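Local coordinates for DUF3120 domain-containing protein (Bordetella pertussis, PDB 6RGN), which is a type III secretion effector whose N-terminal domain, the part present here, appears to target membranes and probably binds the lipid PIP2, at residues L55-V66 with K82-D93. Sequence-based numbering, arbitrary orientation.
Sequences LEPNNDEFVRSV and KHDVRQFQASGD
The side-chain amide of Gln89 reaches into the turn before helix 61-65 and bonds to its backbone. Gln89 NE2 donates to Asn59 O at 2.9 Å, in the carbonyl plane and on a lone pair. A weak, bent bond runs from Gln89 NE2 to Glu56 O at 2.8 Å. The amide thus meets the first and last carbonyls of the type I turn from Glu56 to Asn59, and its straighter bond is to Asn59. Gln89 OE1 accepts from Arg86 NH2, which restrains the rotation of the amide.

Arg86 starts out away from segment 55-66, but bends at chi2 (-38°) and chi3 bring its guanidinium back. There it forms a salt bridge with Asp60, Arg86 NH1 to Asp60 OD1 at 2.8 Å. The two planes are 72° apart, and the individual N-H bonds are weak. Val63 CG2 sits over the centre of one guanidinium face, 3.7 Å from Arg86 CZ.

Leu55 CD2 meets Val85 CG1 at 3.8 Å, while Leu55 CD1 packs against the Phe88 ring. The other Val85 methyl, CG2, touches Phe62 CD2 at 3.9 Å. Val63 and Val66 pack on the aliphatic part of Lys82, and a water joins Lys82 NZ to Val66 O.

Pro57 packs by Gly92, whose positive phi belongs to the Schellman motif ending helix 76-90. The axis of helix 61-65 runs nearly antiparallel (171°) to that of residues 82-90. Residues 55-66 thus cover one side of helix 76-90 in an all-helical domain, consistent with the membrane-localisation domains of related toxins. Leu55 and Phe62 also touch Leu127 of helix 124-140, and Val85 and Phe88 pack on helix 96-112.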
loop_
_atom_site.group_PDB
_atom_site.type_symbol
_atom_site.label_atom_id
_atom_site.label_comp_id
_atom_site.label_asym_id
_atom_site.label_seq_id
_atom_site.Cartn_x
_atom_site.Cartn_y
_atom_site.Cartn_z
ATOM N N LEU A 55 1.831 -4.280 -6.421
ATOM C CA LEU A 55 3.033 -3.450 -6.262
ATOM C C LEU A 55 3.945 -3.545 -7.481
ATOM O O LEU A 55 5.065 -2.990 -7.397
ATOM C CB LEU A 55 3.758 -3.871 -4.997
ATOM C CG LEU A 55 3.023 -3.526 -3.699
ATOM C CD1 LEU A 55 3.750 -4.229 -2.585
ATOM C CD2 LEU A 55 3.000 -2.027 -3.522
ATOM N N GLU A 56 3.500 -4.188 -8.547
ATOM C CA GLU A 56 4.129 -4.079 -9.884
ATOM C C GLU A 56 4.231 -2.590 -10.199
ATOM O O GLU A 56 3.285 -1.854 -9.906
ATOM C CB GLU A 56 3.332 -4.855 -10.925
ATOM C CG GLU A 56 3.883 -6.256 -11.090
ATOM C CD GLU A 56 2.984 -7.305 -11.715
ATOM O OE1 GLU A 56 2.211 -6.973 -12.672
ATOM O OE2 GLU A 56 3.071 -8.484 -11.244
ATOM N N PRO A 57 5.396 -2.104 -10.702
ATOM C CA PRO A 57 5.672 -0.674 -10.698
ATOM C C PRO A 57 4.662 0.172 -11.451
ATOM O O PRO A 57 4.366 1.199 -10.910
ATOM C CB PRO A 57 7.066 -0.590 -11.330
ATOM C CG PRO A 57 7.667 -1.814 -10.762
ATOM C CD PRO A 57 6.610 -2.876 -11.033
ATOM N N ASN A 58 4.092 -0.316 -12.551
ATOM C CA ASN A 58 3.079 0.425 -13.319
ATOM C C ASN A 58 1.661 0.324 -12.741
ATOM O O ASN A 58 0.830 1.019 -13.270
ATOM C CB ASN A 58 3.087 -0.032 -14.779
ATOM C CG ASN A 58 4.336 0.455 -15.472
ATOM O OD1 ASN A 58 5.016 1.353 -14.930
ATOM N ND2 ASN A 58 4.693 -0.145 -16.614
ATOM N N ASN A 59 1.390 -0.537 -11.770
ATOM C CA ASN A 59 0.016 -0.842 -11.298
ATOM C C ASN A 59 -0.526 0.335 -10.464
ATOM O O ASN A 59 0.219 0.870 -9.653
ATOM C CB ASN A 59 0.007 -2.118 -10.465
ATOM C CG ASN A 59 -1.376 -2.694 -10.320
ATOM O OD1 ASN A 59 -2.122 -2.339 -9.411
ATOM N ND2 ASN A 59 -1.705 -3.626 -11.197
ATOM N N ASP A 60 -1.745 0.782 -10.725
ATOM C CA ASP A 60 -2.405 1.897 -9.995
ATOM C C ASP A 60 -3.681 1.402 -9.268
ATOM O O ASP A 60 -4.452 2.242 -8.797
ATOM C CB ASP A 60 -2.707 3.028 -10.976
ATOM C CG ASP A 60 -1.455 3.697 -11.540
ATOM O OD1 ASP A 60 -0.494 3.853 -10.792
ATOM O OD2 ASP A 60 -1.451 4.002 -12.723
ATOM N N GLU A 61 -3.938 0.092 -9.209
ATOM C CA GLU A 61 -5.218 -0.406 -8.640
ATOM C C GLU A 61 -5.357 -0.026 -7.167
ATOM O O GLU A 61 -6.434 0.478 -6.757
ATOM C CB GLU A 61 -5.342 -1.925 -8.789
ATOM C CG GLU A 61 -5.522 -2.385 -10.202
ATOM C CD GLU A 61 -5.509 -3.910 -10.291
ATOM O OE1 GLU A 61 -6.343 -4.537 -9.585
ATOM O OE2 GLU A 61 -4.657 -4.460 -11.030
ATOM N N PHE A 62 -4.317 -0.166 -6.377
ATOM C CA PHE A 62 -4.391 0.175 -4.940
ATOM C C PHE A 62 -4.708 1.666 -4.767
ATOM O O PHE A 62 -5.732 2.020 -4.086
ATOM C CB PHE A 62 -3.134 -0.149 -4.134
ATOM C CG PHE A 62 -3.407 0.144 -2.680
ATOM C CD1 PHE A 62 -4.307 -0.637 -1.983
ATOM C CD2 PHE A 62 -2.915 1.276 -2.056
ATOM C CE1 PHE A 62 -4.591 -0.404 -0.651
ATOM C CE2 PHE A 62 -3.236 1.561 -0.729
ATOM C CZ PHE A 62 -4.128 0.740 -0.046
ATOM N N VAL A 63 -3.899 2.540 -5.361
ATOM C CA VAL A 63 -4.178 4.004 -5.237
ATOM C C VAL A 63 -5.563 4.325 -5.818
ATOM O O VAL A 63 -6.217 5.277 -5.322
ATOM C CB VAL A 63 -3.049 4.879 -5.844
ATOM C CG1 VAL A 63 -3.399 6.347 -5.793
ATOM C CG2 VAL A 63 -1.748 4.688 -5.055
ATOM N N ARG A 64 -6.029 3.698 -6.883
ATOM C CA ARG A 64 -7.426 4.001 -7.339
ATOM C C ARG A 64 -8.429 3.620 -6.230
ATOM O O ARG A 64 -9.500 4.260 -6.155
ATOM C CB ARG A 64 -7.777 3.330 -8.680
ATOM C CG ARG A 64 -7.151 4.047 -9.873
ATOM C CD ARG A 64 -7.593 3.599 -11.265
ATOM N NE ARG A 64 -7.849 2.154 -11.340
ATOM C CZ ARG A 64 -7.009 1.221 -11.854
ATOM N NH1 ARG A 64 -7.392 -0.053 -11.882
ATOM N NH2 ARG A 64 -5.820 1.557 -12.332
ATOM N N SER A 65 -8.190 2.518 -5.524
ATOM C CA SER A 65 -9.161 1.909 -4.572
ATOM C C SER A 65 -9.331 2.830 -3.353
ATOM O O SER A 65 -10.393 2.775 -2.719
ATOM C CB SER A 65 -8.754 0.514 -4.129
ATOM O OG SER A 65 -7.662 0.543 -3.243
ATOM N N VAL A 66 -8.303 3.632 -3.036
ATOM C CA VAL A 66 -8.342 4.610 -1.920
ATOM C C VAL A 66 -8.675 6.040 -2.406
ATOM O O VAL A 66 -8.586 6.976 -1.547
ATOM C CB VAL A 66 -7.043 4.535 -1.099
ATOM C CG1 VAL A 66 -6.887 3.159 -0.518
ATOM C CG2 VAL A 66 -5.751 4.883 -1.834
ATOM N N LYS A 82 -0.104 6.065 0.337
ATOM C CA LYS A 82 -0.051 6.133 -1.150
ATOM C C LYS A 82 1.373 6.456 -1.591
ATOM O O LYS A 82 1.907 5.767 -2.515
ATOM C CB LYS A 82 -1.024 7.167 -1.732
ATOM C CG LYS A 82 -2.472 6.921 -1.343
ATOM C CD LYS A 82 -3.437 7.828 -2.071
ATOM C CE LYS A 82 -3.252 9.280 -1.739
ATOM N NZ LYS A 82 -4.187 10.136 -2.517
ATOM N N HIS A 83 2.003 7.380 -0.882
ATOM C CA HIS A 83 3.383 7.772 -1.211
ATOM C C HIS A 83 4.309 6.557 -1.050
ATOM O O HIS A 83 5.238 6.400 -1.852
ATOM C CB HIS A 83 3.831 8.955 -0.356
ATOM C CG HIS A 83 5.291 9.163 -0.496
ATOM N ND1 HIS A 83 5.840 9.934 -1.476
ATOM C CD2 HIS A 83 6.313 8.656 0.224
ATOM C CE1 HIS A 83 7.164 9.923 -1.363
ATOM N NE2 HIS A 83 7.477 9.121 -0.334
ATOM N N ASP A 84 4.160 5.805 0.021
ATOM C CA ASP A 84 5.007 4.616 0.246
ATOM C C ASP A 84 4.789 3.520 -0.818
ATOM O O ASP A 84 5.768 2.811 -1.146
ATOM C CB ASP A 84 4.747 4.063 1.628
ATOM C CG ASP A 84 5.309 4.940 2.753
ATOM O OD1 ASP A 84 6.015 5.907 2.457
ATOM O OD2 ASP A 84 5.036 4.600 3.935
ATOM N N VAL A 85 3.558 3.281 -1.257
ATOM C CA VAL A 85 3.274 2.375 -2.400
ATOM C C VAL A 85 4.134 2.833 -3.594
ATOM O O VAL A 85 4.889 2.004 -4.153
ATOM C CB VAL A 85 1.785 2.315 -2.797
ATOM C CG1 VAL A 85 1.654 1.510 -4.080
ATOM C CG2 VAL A 85 0.979 1.688 -1.688
ATOM N N ARG A 86 4.062 4.109 -3.946
ATOM C CA ARG A 86 4.780 4.655 -5.137
ATOM C C ARG A 86 6.312 4.598 -4.957
ATOM O O ARG A 86 7.061 4.399 -5.959
ATOM C CB ARG A 86 4.442 6.120 -5.395
ATOM C CG ARG A 86 2.974 6.479 -5.593
ATOM C CD ARG A 86 2.238 5.450 -6.357
ATOM N NE ARG A 86 1.131 5.949 -7.178
ATOM C CZ ARG A 86 0.430 5.131 -7.972
ATOM N NH1 ARG A 86 -0.555 5.664 -8.705
ATOM N NH2 ARG A 86 0.687 3.783 -7.936
ATOM N N GLN A 87 6.788 4.840 -3.741
ATOM C CA GLN A 87 8.241 4.819 -3.484
ATOM C C GLN A 87 8.714 3.367 -3.681
ATOM O O GLN A 87 9.776 3.176 -4.268
ATOM C CB GLN A 87 8.571 5.406 -2.099
ATOM C CG GLN A 87 10.023 5.833 -1.973
ATOM C CD GLN A 87 10.319 7.064 -2.792
ATOM O OE1 GLN A 87 9.652 8.079 -2.633
ATOM N NE2 GLN A 87 11.298 6.985 -3.669
ATOM N N PHE A 88 8.020 2.378 -3.121
ATOM C CA PHE A 88 8.430 0.970 -3.304
ATOM C C PHE A 88 8.490 0.637 -4.807
ATOM O O PHE A 88 9.509 0.141 -5.253
ATOM C CB PHE A 88 7.594 0.043 -2.445
ATOM C CG PHE A 88 8.014 -1.390 -2.604
ATOM C CD1 PHE A 88 9.243 -1.844 -2.157
ATOM C CD2 PHE A 88 7.181 -2.260 -3.255
ATOM C CE1 PHE A 88 9.601 -3.164 -2.327
ATOM C CE2 PHE A 88 7.555 -3.567 -3.457
ATOM C CZ PHE A 88 8.784 -4.020 -3.004
ATOM N N GLN A 89 7.449 1.003 -5.558
ATOM C CA GLN A 89 7.325 0.796 -7.021
ATOM C C GLN A 89 8.477 1.464 -7.756
ATOM O O GLN A 89 9.000 0.862 -8.724
ATOM C CB GLN A 89 6.020 1.414 -7.537
ATOM C CG GLN A 89 4.842 0.520 -7.200
ATOM C CD GLN A 89 3.509 1.091 -7.608
ATOM O OE1 GLN A 89 3.272 2.310 -7.496
ATOM N NE2 GLN A 89 2.673 0.238 -8.193
ATOM N N ALA A 90 8.857 2.668 -7.324
ATOM C CA ALA A 90 9.819 3.523 -8.051
ATOM C C ALA A 90 11.125 2.755 -8.326
ATOM O O ALA A 90 11.604 2.840 -9.453
ATOM C CB ALA A 90 10.069 4.779 -7.263
ATOM N N SER A 91 11.592 1.942 -7.368
ATOM C CA SER A 91 12.844 1.128 -7.493
ATOM C C SER A 91 12.604 -0.149 -8.309
ATOM O O SER A 91 13.579 -0.789 -8.701
ATOM C CB SER A 91 13.419 0.774 -6.177
ATOM O OG SER A 91 12.414 0.144 -5.424
ATOM N N GLY A 92 11.384 -0.429 -8.719
ATOM C CA GLY A 92 11.088 -1.724 -9.322
ATOM C C GLY A 92 11.165 -2.758 -8.207
ATOM O O GLY A 92 11.707 -3.785 -8.428
ATOM N N ASP A 93 10.583 -2.439 -7.057
ATOM C CA ASP A 93 10.238 -3.391 -5.980
ATOM C C ASP A 93 11.506 -3.970 -5.348
ATOM O O ASP A 93 11.442 -5.156 -4.879
ATOM C CB ASP A 93 9.355 -4.532 -6.516
ATOM C CG ASP A 93 8.106 -4.045 -7.210
ATOM O OD1 ASP A 93 7.472 -3.101 -6.684
ATOM O OD2 ASP A 93 7.865 -4.479 -8.349
HETATM O O HOH W 1 -6.780 8.890 -1.788
#